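Local coordinates for macrophomate synthase intermolecular Diels-Alderase (PDB 1IZC), which is a magnesium-binding TIM-barrel protein of the HpcH/HpaI aldolase/citrate lyase family, built here as an assembly of six chains, at residues A[40-45]-A[269-274]; A[51-56]-A[82-87]; A[134-139]-A[178-183]; A[191-196]-A[236-241]; A[210-215]-A[230-235]. The protein carries 1 engineered substitution. One frame throughout, in Å; residues are numbered along the deposited sequence.

Contact 1: A[40-45]-A[269-274]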
# COMPACT_ATOMS: atom_id res chain seq x y z
N SER A 40 28.83 25.18 18.10
CA SER A 40 27.99 24.59 19.15
C SER A 40 26.62 24.35 18.51
O SER A 40 25.78 23.64 19.08
CB SER A 40 27.86 25.54 20.35
OG SER A 40 27.02 26.65 20.08
N LYS A 41 26.41 24.93 17.33
CA LYS A 41 25.15 24.76 16.62
C LYS A 41 25.22 23.67 15.54
O LYS A 41 24.33 23.56 14.69
CB LYS A 41 24.71 26.08 15.98
CG LYS A 41 24.30 27.14 16.98
CD LYS A 41 23.92 28.43 16.24
CE LYS A 41 23.36 29.47 17.19
NZ LYS A 41 22.97 30.70 16.43
N THR A 42 26.28 22.87 15.58
CA THR A 42 26.45 21.76 14.66
C THR A 42 25.13 20.99 14.65
O THR A 42 24.58 20.70 15.71
CB THR A 42 27.60 20.83 15.14
OG1 THR A 42 28.86 21.48 14.88
CG2 THR A 42 27.56 19.48 14.42
N LEU A 43 24.62 20.68 13.46
CA LEU A 43 23.34 19.97 13.34
C LEU A 43 23.44 18.52 13.77
O LEU A 43 24.27 17.77 13.25
CB LEU A 43 22.83 20.03 11.90
CG LEU A 43 22.35 21.39 11.41
CD1 LEU A 43 23.50 22.37 11.40
CD2 LEU A 43 21.76 21.26 10.01
N MET A 44 22.60 18.13 14.72
CA MET A 44 22.58 16.75 15.19
C MET A 44 21.30 16.11 14.64
O MET A 44 20.20 16.57 14.94
CB MET A 44 22.59 16.72 16.72
CG MET A 44 23.73 17.53 17.34
SD MET A 44 25.35 16.98 16.79
CE MET A 44 26.40 18.19 17.69
N GLY A 45 21.47 15.07 13.82
CA GLY A 45 20.31 14.44 13.22
C GLY A 45 20.27 12.93 13.34
O GLY A 45 21.06 12.32 14.06
N ARG A 269 29.87 19.56 10.59
CA ARG A 269 28.85 20.50 11.05
C ARG A 269 27.44 19.93 10.91
O ARG A 269 26.45 20.60 11.21
CB ARG A 269 28.97 21.84 10.31
CG ARG A 269 30.32 22.53 10.55
CD ARG A 269 30.46 23.06 11.97
NE ARG A 269 31.77 23.69 12.16
CZ ARG A 269 32.86 23.06 12.61
NH1 ARG A 269 32.79 21.77 12.93
NH2 ARG A 269 34.02 23.71 12.72
N ALA A 270 27.35 18.68 10.45
CA ALA A 270 26.06 17.99 10.33
C ALA A 270 26.41 16.56 10.65
O ALA A 270 27.12 15.91 9.87
CB ALA A 270 25.49 18.10 8.93
N ILE A 271 25.94 16.06 11.79
CA ILE A 271 26.28 14.72 12.22
C ILE A 271 25.04 13.87 12.52
O ILE A 271 24.18 14.28 13.29
CB ILE A 271 27.12 14.76 13.51
CG1 ILE A 271 28.32 15.70 13.33
CG2 ILE A 271 27.59 13.35 13.88
CD1 ILE A 271 29.11 15.93 14.61
N ALA A 272 24.97 12.69 11.92
CA ALA A 272 23.86 11.77 12.19
C ALA A 272 24.34 11.03 13.44
O ALA A 272 25.32 10.29 13.37
CB ALA A 272 23.68 10.81 11.03
N VAL A 273 23.65 11.23 14.56
CA VAL A 273 24.06 10.61 15.81
C VAL A 273 23.36 9.31 16.17
O VAL A 273 23.65 8.71 17.20
CB VAL A 273 23.92 11.61 16.99
CG1 VAL A 273 24.82 12.84 16.74
CG2 VAL A 273 22.47 12.02 17.16
N GLN A 274 22.45 8.88 15.31
CA GLN A 274 21.74 7.62 15.53
C GLN A 274 21.24 7.18 14.15
O GLN A 274 21.07 8.01 13.25
CB GLN A 274 20.58 7.86 16.51
CG GLN A 274 20.18 6.70 17.42
CD GLN A 274 21.32 5.76 17.77
OE1 GLN A 274 21.61 4.83 17.02
NE2 GLN A 274 21.96 6.00 18.91

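Contact 2: A[51-56]-A[82-87]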
# COMPACT_ATOMS: atom_id res chain seq x y z
N PRO A 51 11.78 2.04 5.61
CA PRO A 51 10.75 2.59 4.73
C PRO A 51 9.36 2.58 5.33
O PRO A 51 8.49 1.81 4.93
CB PRO A 51 10.87 1.72 3.49
CG PRO A 51 11.14 0.37 4.09
CD PRO A 51 12.16 0.67 5.18
N SER A 52 9.16 3.46 6.31
CA SER A 52 7.88 3.55 7.00
C SER A 52 7.66 4.99 7.43
O SER A 52 8.47 5.55 8.18
CB SER A 52 7.89 2.65 8.24
OG SER A 52 6.82 2.97 9.10
N THR A 53 6.58 5.61 6.96
CA THR A 53 6.31 6.98 7.36
C THR A 53 5.96 7.03 8.84
O THR A 53 6.16 8.06 9.48
CB THR A 53 5.18 7.62 6.54
OG1 THR A 53 3.98 6.85 6.71
CG2 THR A 53 5.55 7.64 5.06
N PHE A 54 5.46 5.93 9.40
CA PHE A 54 5.14 5.91 10.83
C PHE A 54 6.46 6.11 11.58
O PHE A 54 6.53 6.87 12.55
CB PHE A 54 4.48 4.58 11.22
CG PHE A 54 3.95 4.55 12.63
CD1 PHE A 54 4.80 4.39 13.71
CD2 PHE A 54 2.58 4.70 12.87
CE1 PHE A 54 4.30 4.39 15.02
CE2 PHE A 54 2.07 4.70 14.15
CZ PHE A 54 2.93 4.55 15.24
N VAL A 55 7.52 5.44 11.13
CA VAL A 55 8.83 5.61 11.76
C VAL A 55 9.30 7.06 11.59
O VAL A 55 9.83 7.65 12.53
CB VAL A 55 9.87 4.65 11.14
CG1 VAL A 55 11.28 4.99 11.65
CG2 VAL A 55 9.52 3.22 11.53
N THR A 56 9.09 7.65 10.41
CA THR A 56 9.51 9.03 10.22
C THR A 56 8.84 9.91 11.27
O THR A 56 9.44 10.83 11.82
CB THR A 56 9.10 9.58 8.85
OG1 THR A 56 9.28 8.57 7.85
CG2 THR A 56 9.95 10.80 8.50
N HIS A 82 7.91 10.70 -0.66
CA HIS A 82 7.23 11.99 -0.60
C HIS A 82 6.55 12.15 0.76
O HIS A 82 6.67 13.19 1.41
CB HIS A 82 6.20 12.05 -1.75
CG HIS A 82 5.16 13.12 -1.62
ND1 HIS A 82 3.97 12.92 -0.95
CD2 HIS A 82 5.07 14.37 -2.16
CE1 HIS A 82 3.20 13.99 -1.09
NE2 HIS A 82 3.84 14.88 -1.82
N ASP A 83 5.84 11.11 1.21
CA ASP A 83 5.15 11.19 2.49
C ASP A 83 6.10 11.25 3.68
O ASP A 83 5.79 11.91 4.67
CB ASP A 83 4.19 10.00 2.67
CG ASP A 83 2.97 10.08 1.75
OD1 ASP A 83 2.73 11.13 1.12
OD2 ASP A 83 2.21 9.09 1.68
N ALA A 84 7.25 10.58 3.58
CA ALA A 84 8.21 10.59 4.67
C ALA A 84 8.81 11.98 4.81
O ALA A 84 8.99 12.50 5.91
CB ALA A 84 9.32 9.54 4.41
N ILE A 85 9.11 12.61 3.68
CA ILE A 85 9.70 13.95 3.73
C ILE A 85 8.69 14.92 4.35
O ILE A 85 9.04 15.71 5.23
CB ILE A 85 10.13 14.40 2.32
CG1 ILE A 85 11.28 13.50 1.85
CG2 ILE A 85 10.60 15.87 2.36
CD1 ILE A 85 11.67 13.69 0.36
N HIS A 86 7.44 14.84 3.90
CA HIS A 86 6.38 15.69 4.47
C HIS A 86 6.26 15.41 5.97
O HIS A 86 6.19 16.32 6.77
CB HIS A 86 5.02 15.39 3.85
CG HIS A 86 4.76 16.09 2.56
ND1 HIS A 86 3.57 15.95 1.87
CD2 HIS A 86 5.52 16.94 1.83
CE1 HIS A 86 3.61 16.69 0.77
NE2 HIS A 86 4.79 17.30 0.73
N ALA A 87 6.21 14.13 6.34
CA ALA A 87 6.07 13.81 7.77
C ALA A 87 7.22 14.35 8.63
O ALA A 87 6.99 14.85 9.74
CB ALA A 87 5.93 12.30 7.96

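Contact 3: A[134-139]-A[178-183]. With PYR (pyruvic acid), chain C.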
# COMPACT_ATOMS: atom_id res chain seq x y z
N GLU A 134 25.81 18.03 -13.01
CA GLU A 134 24.59 17.45 -13.58
C GLU A 134 23.50 17.57 -12.52
O GLU A 134 22.33 17.78 -12.85
CB GLU A 134 24.81 15.99 -13.97
CG GLU A 134 25.59 15.84 -15.26
CD GLU A 134 24.97 16.62 -16.42
OE1 GLU A 134 23.79 16.35 -16.77
OE2 GLU A 134 25.65 17.51 -16.97
N PHE A 135 23.88 17.45 -11.25
CA PHE A 135 22.89 17.59 -10.19
C PHE A 135 22.50 19.05 -10.03
O PHE A 135 21.34 19.37 -9.76
CB PHE A 135 23.40 17.04 -8.84
CG PHE A 135 23.10 15.58 -8.65
CD1 PHE A 135 23.93 14.60 -9.21
CD2 PHE A 135 21.95 15.18 -7.98
CE1 PHE A 135 23.61 13.25 -9.12
CE2 PHE A 135 21.62 13.82 -7.88
CZ PHE A 135 22.44 12.86 -8.44
N VAL A 136 23.45 19.95 -10.20
CA VAL A 136 23.09 21.36 -10.09
C VAL A 136 22.01 21.67 -11.13
O VAL A 136 21.02 22.35 -10.83
CB VAL A 136 24.32 22.25 -10.31
CG1 VAL A 136 23.91 23.73 -10.33
CG2 VAL A 136 25.33 22.00 -9.21
N LYS A 137 22.18 21.16 -12.35
CA LYS A 137 21.19 21.42 -13.40
C LYS A 137 19.79 20.95 -13.03
O LYS A 137 18.81 21.64 -13.30
CB LYS A 137 21.60 20.73 -14.72
CG LYS A 137 22.87 21.27 -15.36
CD LYS A 137 23.22 20.43 -16.60
CE LYS A 137 24.57 20.82 -17.19
NZ LYS A 137 24.99 19.85 -18.24
N GLU A 138 19.69 19.79 -12.40
CA GLU A 138 18.39 19.24 -12.04
C GLU A 138 17.81 19.73 -10.72
O GLU A 138 16.60 19.63 -10.48
CB GLU A 138 18.47 17.71 -11.99
CG GLU A 138 18.78 17.05 -13.33
CD GLU A 138 17.78 17.41 -14.40
OE1 GLU A 138 16.56 17.35 -14.12
OE2 GLU A 138 18.20 17.74 -15.53
N MET A 139 18.67 20.27 -9.85
CA MET A 139 18.25 20.71 -8.53
C MET A 139 17.79 22.15 -8.38
O MET A 139 17.06 22.49 -7.45
CB MET A 139 19.39 20.49 -7.54
CG MET A 139 19.59 19.04 -7.13
SD MET A 139 20.99 18.81 -6.03
CE MET A 139 20.43 19.78 -4.57
N VAL A 178 17.95 25.15 -0.66
CA VAL A 178 18.45 23.82 -1.01
C VAL A 178 19.96 23.69 -1.16
O VAL A 178 20.61 24.52 -1.80
CB VAL A 178 17.75 23.32 -2.29
CG1 VAL A 178 18.30 21.95 -2.69
CG2 VAL A 178 16.24 23.23 -2.04
N CYS A 179 20.50 22.61 -0.59
CA CYS A 179 21.94 22.34 -0.59
C CYS A 179 22.35 21.06 -1.32
O CYS A 179 21.59 20.08 -1.37
CB CYS A 179 22.45 22.24 0.85
SG CYS A 179 22.14 23.70 1.86
N ILE A 180 23.57 21.09 -1.87
CA ILE A 180 24.15 19.95 -2.58
C ILE A 180 25.38 19.48 -1.79
O ILE A 180 26.27 20.28 -1.45
CB ILE A 180 24.60 20.30 -4.02
CG1 ILE A 180 23.43 20.78 -4.85
CG2 ILE A 180 25.17 19.07 -4.70
CD1 ILE A 180 23.77 20.95 -6.34
N ILE A 181 25.41 18.18 -1.49
CA ILE A 181 26.48 17.57 -0.73
C ILE A 181 27.06 16.34 -1.45
O ILE A 181 26.46 15.26 -1.44
CB ILE A 181 25.97 17.11 0.66
CG1 ILE A 181 25.42 18.31 1.44
CG2 ILE A 181 27.10 16.46 1.48
CD1 ILE A 181 23.91 18.46 1.34
N PRO A 182 28.23 16.50 -2.09
CA PRO A 182 28.83 15.35 -2.78
C PRO A 182 29.35 14.38 -1.74
O PRO A 182 29.83 14.79 -0.69
CB PRO A 182 30.01 15.97 -3.53
CG PRO A 182 29.58 17.41 -3.74
CD PRO A 182 28.94 17.75 -2.42
N GLN A 183 29.26 13.08 -2.03
CA GLN A 183 29.80 12.08 -1.12
C GLN A 183 31.00 11.44 -1.82
O GLN A 183 30.90 10.98 -2.96
CB GLN A 183 28.73 11.04 -0.78
CG GLN A 183 29.27 9.92 0.07
CD GLN A 183 28.17 9.07 0.65
OE1 GLN A 183 27.08 8.95 0.08
NE2 GLN A 183 28.45 8.44 1.78
C PYR C . 29.60 4.40 2.78
O PYR C . 29.79 3.79 1.70
OXT PYR C . 30.30 4.24 3.81
CA PYR C . 28.44 5.36 2.71
O3 PYR C . 27.74 5.53 1.70
CB PYR C . 28.21 6.11 3.96

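Contact 4: A[191-196]-A[236-241]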
# COMPACT_ATOMS: atom_id res chain seq x y z
N GLU A 191 41.19 10.88 -4.94
CA GLU A 191 42.25 11.43 -5.77
C GLU A 191 41.87 12.77 -6.40
O GLU A 191 42.74 13.59 -6.70
CB GLU A 191 42.63 10.41 -6.86
CG GLU A 191 43.09 9.08 -6.28
CD GLU A 191 43.59 8.07 -7.32
OE1 GLU A 191 42.88 7.83 -8.32
OE2 GLU A 191 44.69 7.52 -7.11
N ASN A 192 40.57 13.01 -6.57
CA ASN A 192 40.11 14.25 -7.18
C ASN A 192 39.35 15.14 -6.19
O ASN A 192 38.64 16.06 -6.59
CB ASN A 192 39.22 13.90 -8.38
CG ASN A 192 38.96 15.08 -9.30
OD1 ASN A 192 39.82 15.95 -9.49
ND2 ASN A 192 37.77 15.11 -9.90
N VAL A 193 39.52 14.89 -4.89
CA VAL A 193 38.77 15.67 -3.89
C VAL A 193 39.12 17.15 -3.84
O VAL A 193 38.27 17.98 -3.50
CB VAL A 193 38.91 15.05 -2.47
CG1 VAL A 193 40.31 15.28 -1.91
CG2 VAL A 193 37.87 15.65 -1.53
N ASP A 194 40.35 17.52 -4.17
CA ASP A 194 40.69 18.93 -4.15
C ASP A 194 39.80 19.71 -5.11
O ASP A 194 39.32 20.80 -4.78
CB ASP A 194 42.16 19.15 -4.50
CG ASP A 194 43.10 18.55 -3.47
OD1 ASP A 194 42.73 18.55 -2.27
OD2 ASP A 194 44.20 18.10 -3.84
N ALA A 195 39.57 19.16 -6.30
CA ALA A 195 38.75 19.83 -7.29
C ALA A 195 37.27 19.85 -6.89
O ALA A 195 36.58 20.85 -7.06
CB ALA A 195 38.90 19.15 -8.64
N ILE A 196 36.79 18.74 -6.35
CA ILE A 196 35.39 18.67 -5.96
C ILE A 196 35.11 19.64 -4.81
O ILE A 196 34.10 20.35 -4.82
CB ILE A 196 35.01 17.22 -5.55
CG1 ILE A 196 35.18 16.29 -6.76
CG2 ILE A 196 33.56 17.19 -5.05
CD1 ILE A 196 35.15 14.80 -6.42
N MET A 236 41.30 10.24 4.58
CA MET A 236 40.48 11.12 5.41
C MET A 236 41.15 12.46 5.63
O MET A 236 40.49 13.50 5.73
CB MET A 236 40.17 10.47 6.75
CG MET A 236 39.04 9.46 6.71
SD MET A 236 37.58 10.15 5.89
CE MET A 236 37.17 11.46 6.96
N THR A 237 42.48 12.46 5.71
CA THR A 237 43.20 13.70 5.91
C THR A 237 43.09 14.57 4.68
O THR A 237 42.86 15.78 4.79
CB THR A 237 44.69 13.44 6.20
OG1 THR A 237 44.81 12.81 7.48
CG2 THR A 237 45.46 14.76 6.22
N LYS A 238 43.24 13.97 3.50
CA LYS A 238 43.14 14.72 2.26
C LYS A 238 41.72 15.27 2.11
O LYS A 238 41.53 16.44 1.75
CB LYS A 238 43.48 13.83 1.08
CG LYS A 238 43.51 14.58 -0.25
CD LYS A 238 43.84 13.64 -1.40
CE LYS A 238 43.90 14.39 -2.71
NZ LYS A 238 44.06 13.47 -3.86
N PHE A 239 40.74 14.43 2.41
CA PHE A 239 39.33 14.82 2.33
C PHE A 239 38.99 15.97 3.28
O PHE A 239 38.44 16.99 2.85
CB PHE A 239 38.45 13.60 2.65
CG PHE A 239 36.99 13.92 2.87
CD1 PHE A 239 36.10 13.97 1.80
CD2 PHE A 239 36.50 14.14 4.16
CE1 PHE A 239 34.73 14.25 2.00
CE2 PHE A 239 35.14 14.42 4.38
CZ PHE A 239 34.26 14.47 3.31
N SER A 240 39.33 15.82 4.56
CA SER A 240 39.00 16.84 5.55
C SER A 240 39.73 18.15 5.33
O SER A 240 39.15 19.22 5.53
CB SER A 240 39.27 16.32 6.97
OG SER A 240 40.63 15.96 7.13
N THR A 241 40.99 18.07 4.92
CA THR A 241 41.77 19.28 4.65
C THR A 241 41.18 20.02 3.45
O THR A 241 41.11 21.26 3.45
CB THR A 241 43.24 18.93 4.38
OG1 THR A 241 43.80 18.30 5.54
CG2 THR A 241 44.04 20.20 4.09
O HOH W 1 43.56 18.04 0.41

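Contact 5: A[210-215]-A[230-235]. With MG (magnesium ion), chain B; PYR (pyruvic acid), chain C.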
# COMPACT_ATOMS: atom_id res chain seq x y z
N GLY A 210 32.91 2.95 4.28
CA GLY A 210 32.70 1.58 3.85
C GLY A 210 33.01 1.36 2.38
O GLY A 210 33.84 0.52 2.03
N ASP A 211 32.32 2.11 1.51
CA ASP A 211 32.57 1.96 0.09
C ASP A 211 34.02 2.29 -0.24
O ASP A 211 34.62 1.64 -1.08
CB ASP A 211 31.62 2.82 -0.74
CG ASP A 211 30.28 2.13 -0.98
OD1 ASP A 211 30.26 0.89 -1.12
OD2 ASP A 211 29.25 2.82 -1.03
N TYR A 212 34.58 3.30 0.43
CA TYR A 212 35.97 3.65 0.16
C TYR A 212 36.90 2.47 0.47
O TYR A 212 37.72 2.08 -0.36
CB TYR A 212 36.42 4.86 0.98
CG TYR A 212 37.92 5.08 0.87
CD1 TYR A 212 38.47 5.66 -0.28
CD2 TYR A 212 38.78 4.61 1.85
CE1 TYR A 212 39.86 5.76 -0.44
CE2 TYR A 212 40.17 4.70 1.70
CZ TYR A 212 40.70 5.27 0.56
OH TYR A 212 42.07 5.32 0.40
N MET A 213 36.76 1.92 1.67
CA MET A 213 37.60 0.80 2.07
C MET A 213 37.50 -0.38 1.10
O MET A 213 38.50 -1.00 0.76
CB MET A 213 37.25 0.36 3.49
CG MET A 213 37.65 1.40 4.53
SD MET A 213 37.43 0.83 6.21
CE MET A 213 35.71 1.31 6.54
N ILE A 214 36.29 -0.68 0.64
CA ILE A 214 36.14 -1.79 -0.30
C ILE A 214 36.88 -1.46 -1.59
O ILE A 214 37.62 -2.29 -2.12
CB ILE A 214 34.65 -2.05 -0.60
CG1 ILE A 214 33.95 -2.53 0.68
CG2 ILE A 214 34.50 -3.08 -1.72
CD1 ILE A 214 32.44 -2.71 0.54
N ASP A 215 36.69 -0.24 -2.08
CA ASP A 215 37.30 0.17 -3.32
C ASP A 215 38.82 0.23 -3.21
O ASP A 215 39.52 -0.02 -4.19
CB ASP A 215 36.76 1.53 -3.75
CG ASP A 215 37.14 1.90 -5.17
OD1 ASP A 215 36.88 1.10 -6.10
OD2 ASP A 215 37.70 3.00 -5.37
N PRO A 230 46.68 3.02 7.32
CA PRO A 230 47.32 4.29 6.96
C PRO A 230 46.75 4.89 5.68
O PRO A 230 46.64 6.12 5.56
CB PRO A 230 48.79 3.92 6.82
CG PRO A 230 48.94 2.80 7.81
CD PRO A 230 47.70 1.98 7.54
N THR A 231 46.40 4.04 4.72
CA THR A 231 45.85 4.50 3.45
C THR A 231 44.52 5.21 3.70
O THR A 231 44.21 6.20 3.04
CB THR A 231 45.62 3.34 2.46
OG1 THR A 231 46.89 2.74 2.13
CG2 THR A 231 44.99 3.85 1.16
N PHE A 232 43.75 4.71 4.66
CA PHE A 232 42.47 5.31 5.02
C PHE A 232 42.73 6.63 5.74
O PHE A 232 42.07 7.64 5.47
CB PHE A 232 41.68 4.38 5.94
CG PHE A 232 40.38 4.96 6.43
CD1 PHE A 232 39.27 5.01 5.60
CD2 PHE A 232 40.28 5.48 7.71
CE1 PHE A 232 38.07 5.56 6.05
CE2 PHE A 232 39.08 6.03 8.17
CZ PHE A 232 37.98 6.07 7.33
N VAL A 233 43.68 6.63 6.67
CA VAL A 233 44.01 7.84 7.41
C VAL A 233 44.39 8.95 6.43
O VAL A 233 43.90 10.08 6.54
CB VAL A 233 45.19 7.60 8.39
CG1 VAL A 233 45.60 8.92 9.05
CG2 VAL A 233 44.76 6.61 9.46
N GLU A 234 45.26 8.63 5.48
CA GLU A 234 45.69 9.61 4.48
C GLU A 234 44.49 10.12 3.68
O GLU A 234 44.38 11.32 3.41
CB GLU A 234 46.70 8.99 3.52
CG GLU A 234 48.02 8.62 4.16
CD GLU A 234 48.92 7.84 3.21
OE1 GLU A 234 49.14 8.32 2.07
OE2 GLU A 234 49.41 6.76 3.61
N ALA A 235 43.60 9.20 3.31
CA ALA A 235 42.42 9.56 2.54
C ALA A 235 41.54 10.53 3.32
O ALA A 235 41.09 11.54 2.77
CB ALA A 235 41.62 8.30 2.18
MG MG B . 28.42 4.39 0.13
C PYR C . 29.60 4.40 2.78
O PYR C . 29.79 3.79 1.70
OXT PYR C . 30.30 4.24 3.81
CA PYR C . 28.44 5.36 2.71
O3 PYR C . 27.74 5.53 1.70
CB PYR C . 28.21 6.11 3.96
O HOH W 2 26.99 5.21 -1.31
O HOH W 3 26.99 2.84 0.97

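Contact 1: A[40-45]-A[269-274]
Leu43 N donates to Arg269 O at 2.9 Å, the first of four backbone hydrogen bonds that tie residues 40-45 to 269-274. Ile271 N then bonds Leu43 O at 2.8 Å. Gly45 N gives to Ile271 O at 2.9 Å, and Val273 N returns the bond to Gly45 O, also at 2.9 Å. Between these rungs the CA-H groups of Ala270 and Ala272 rest against Leu43 O and Gly45 O.

Side chains pad both faces of the ladder. The first torsion of Thr42 (-74°, measured to OG1) brings its methyl CG2 within 3.5 Å of Arg269 C, where it also meets the end of Ile271. Thr42 OG1 passes beside Arg269 CD, but its hydrogen bond goes to Pro39 O. On the face of Met44 and Ile271, the bent Met44 chain sets SD 4.2 Å from Val273 CG1; helix 260-265 packs over this face and its Ile264 O receives Arg269 NH1. Helix 28-37 covers Leu43 on the other face.

Strands 43-48 and 271-275 are the first and last of eight parallel strands, so this ladder closes the barrel. The seam is thus held by main-chain hydrogen bonds, with buried apolar side chains lying over them.

Contact 2: A[51-56]-A[82-87]
Thr56 and Thr53 turn their methyls toward the second helix by different torsions. Thr56 CG2 is anti to the backbone N (chi1, measured to OG1, is -40°), whereas Thr53 has OG1 between backbone N and carbonyl carbon, which swings CG2 round beside the N. These two residues join helix 53-61 to helix 78-91, successive outer helices of the beta/alpha barrel, with strand 66-70 between them in the chain. Thr53 CG2 rests 3.6 Å from Asp83 CB and close to Ala84 N. One turn further on, Thr56 CG2 presses on Ala84 O at 3.2 Å, while Thr56 OG1 lies beside Ala84 CB at 3.6 Å. Ala87 CB completes the patch against Thr56 CB. No hydrogen bond crosses; the small alanines let the helices come close, with Thr53 and Ala84 CA atoms 4.9 Å apart.

The threonine helix begins at Ser52, its N-cap, whose OG accepts Val55 N at 3.3 Å and Phe54 N only weakly. Thr56 OG1 has its hydrogen-bond partner beyond the pair, in His48 NE2. Neighbouring subunits crowd the same region: Ser52 meets Ser52 of the second subunit, and Lys57 of the third subunit forms a salt bridge with Asp83 OD1 and a hydrogen bond with His86 ND1. That same carboxylate oxygen is held from within its own helix, where His82 ND1, with the bond in its ring plane, reaches Asp83 OD1 at 3.0 Å on the anti side, 33° out of the carboxylate plane.

Contact 3: A[134-139]-A[178-183]
Ile180 meets helix 129-139 through its CD1 end, between Val136 and Met139, which lie one turn apart. The Val136 and Ile180 side chains cross at about a right angle, and the branch Val136 CG2 abuts the terminal Ile180 CD1 at 3.4 Å, tighter than usual for two carbons. Met139 comes obliquely, its SD 3.5 Å from Ile180 CD1, so that this methyl is touched by both residues. Met139 CE is modelled near Val178 CG1, though its exact position is doubtful.

The axes of 134-139 and 179-183 make 156°, nearly antiparallel, as expected in the beta-alpha-beta crossover from strand 120-123 through the helix to the next parallel strand of the barrel. Leu110 of helix 107-116 and Ile121 of the preceding strand add to the packing on Met139. At the far end of the strand, the extended Gln183 brings NE2 to 3.0 Å from O3 of the bound pyruvic acid, while Gln183 OE1 is held by Arg101 NH1.

The strand therefore divides its chemistry: its beginning is fixed to the helix by apolar fit without a hydrogen bond, and its end presents an amide to the ligand pocket.

Contact 4: A[191-196]-A[236-241]
Lys238 NZ reaches two carbonyl oxygens at the end of helix 187-191, making a hydrogen bond to Val190 O and a weak one to Glu191 O at 3.1 Å. A charged ammonium group would suit the partial negative charge expected at a helix C-terminus. The extended Lys238 chain (chi1 -175°) bridges the gap between the helices. Along the way its methylenes run alongside Val193, the two side chains heading opposite ways, with Lys238 CG 3.7 Å from Val193 CG1. The other branch, Val193 CG2, meets the Phe239 ring at CD1, 4.1 Å away.

Asp194 crosses the lysine at about a right angle, yet its OD2 stays 4.6 Å from Lys238 NZ, too far for a salt bridge. A water links the helices instead, donating to Asp194 OD1 and to Lys238 O, both at 2.9 Å. Arg245 forms a salt bridge with the same Asp194 OD1.

Behind these polar groups, Phe239 packs on the barrel strands, edge-to-face with Phe207 and against Ile184, Leu205 and Ile250, while Ile196 rests on Pro182 and Ile184; helix 193-197 thus packs on strand 179-184, and helix 230-245 on 179-184, 205-207 and 250-253.

Contact 5: A[210-215]-A[230-235]
Tyr212 and Phe232 bring together two helices of the TIM barrel, the short helix 209-215, which follows strand 205-207, and the outer helix 230-245. The contact is aromatic and apolar, with no hydrogen bond across it. Tyr212 CD2 approaches the edge of the Phe232 ring near its plane, 3.8 Å from CD1. A first torsion near 180° (chi1 171°) carries the Tyr212 ring to the other helix, where Ala235 CB approaches it obliquely, 3.6 Å from Tyr212 CZ. Tyr212 OH lies against a methyl, Thr231 CG2, at 3.4 Å. Phe207 and Val190 also pack on the tyrosine.

The sulfur contact is separate: Met213, bent at its last torsion, places SD 5.0 Å from the Phe232 ring centre, a Met-aromatic contact that comes in obliquely.

Polar interactions occupy the other side of helix 209-215. Its first turn offers backbone N-H groups to the carboxylate of pyruvic acid, Gly210 N to OXT at 2.9 Å and Asp211 N to O. Ser148 and Phe149 of the fourth subunit hydrogen-bond the Asp211 carboxylate. The magnesium ion, also bound by Glu185, two waters and the pyruvic acid oxygens O and O3, is 2.1 Å from Asp211 OD2.

In the fold
Contact 1 closes the barrel and, along the chain, encloses the other four; it alone relies on a backbone ladder. Contacts 2 and 3 are likewise buried but rest on side-chain packing, helix to helix and helix to strand. Contacts 4 and 5 are only partly buried and share helix 230-245, their centres about 12 Å apart, the former with a lysine and a bridging water, the latter aromatic. Contact 2 lies across the chain's centre from both. Contacts 3 and 4 touch through Pro182 and Ile196, while contacts 3 and 5 both reach pyruvic acid. Other subunits touch contacts 1, 2 and 5, but not 3 and 4.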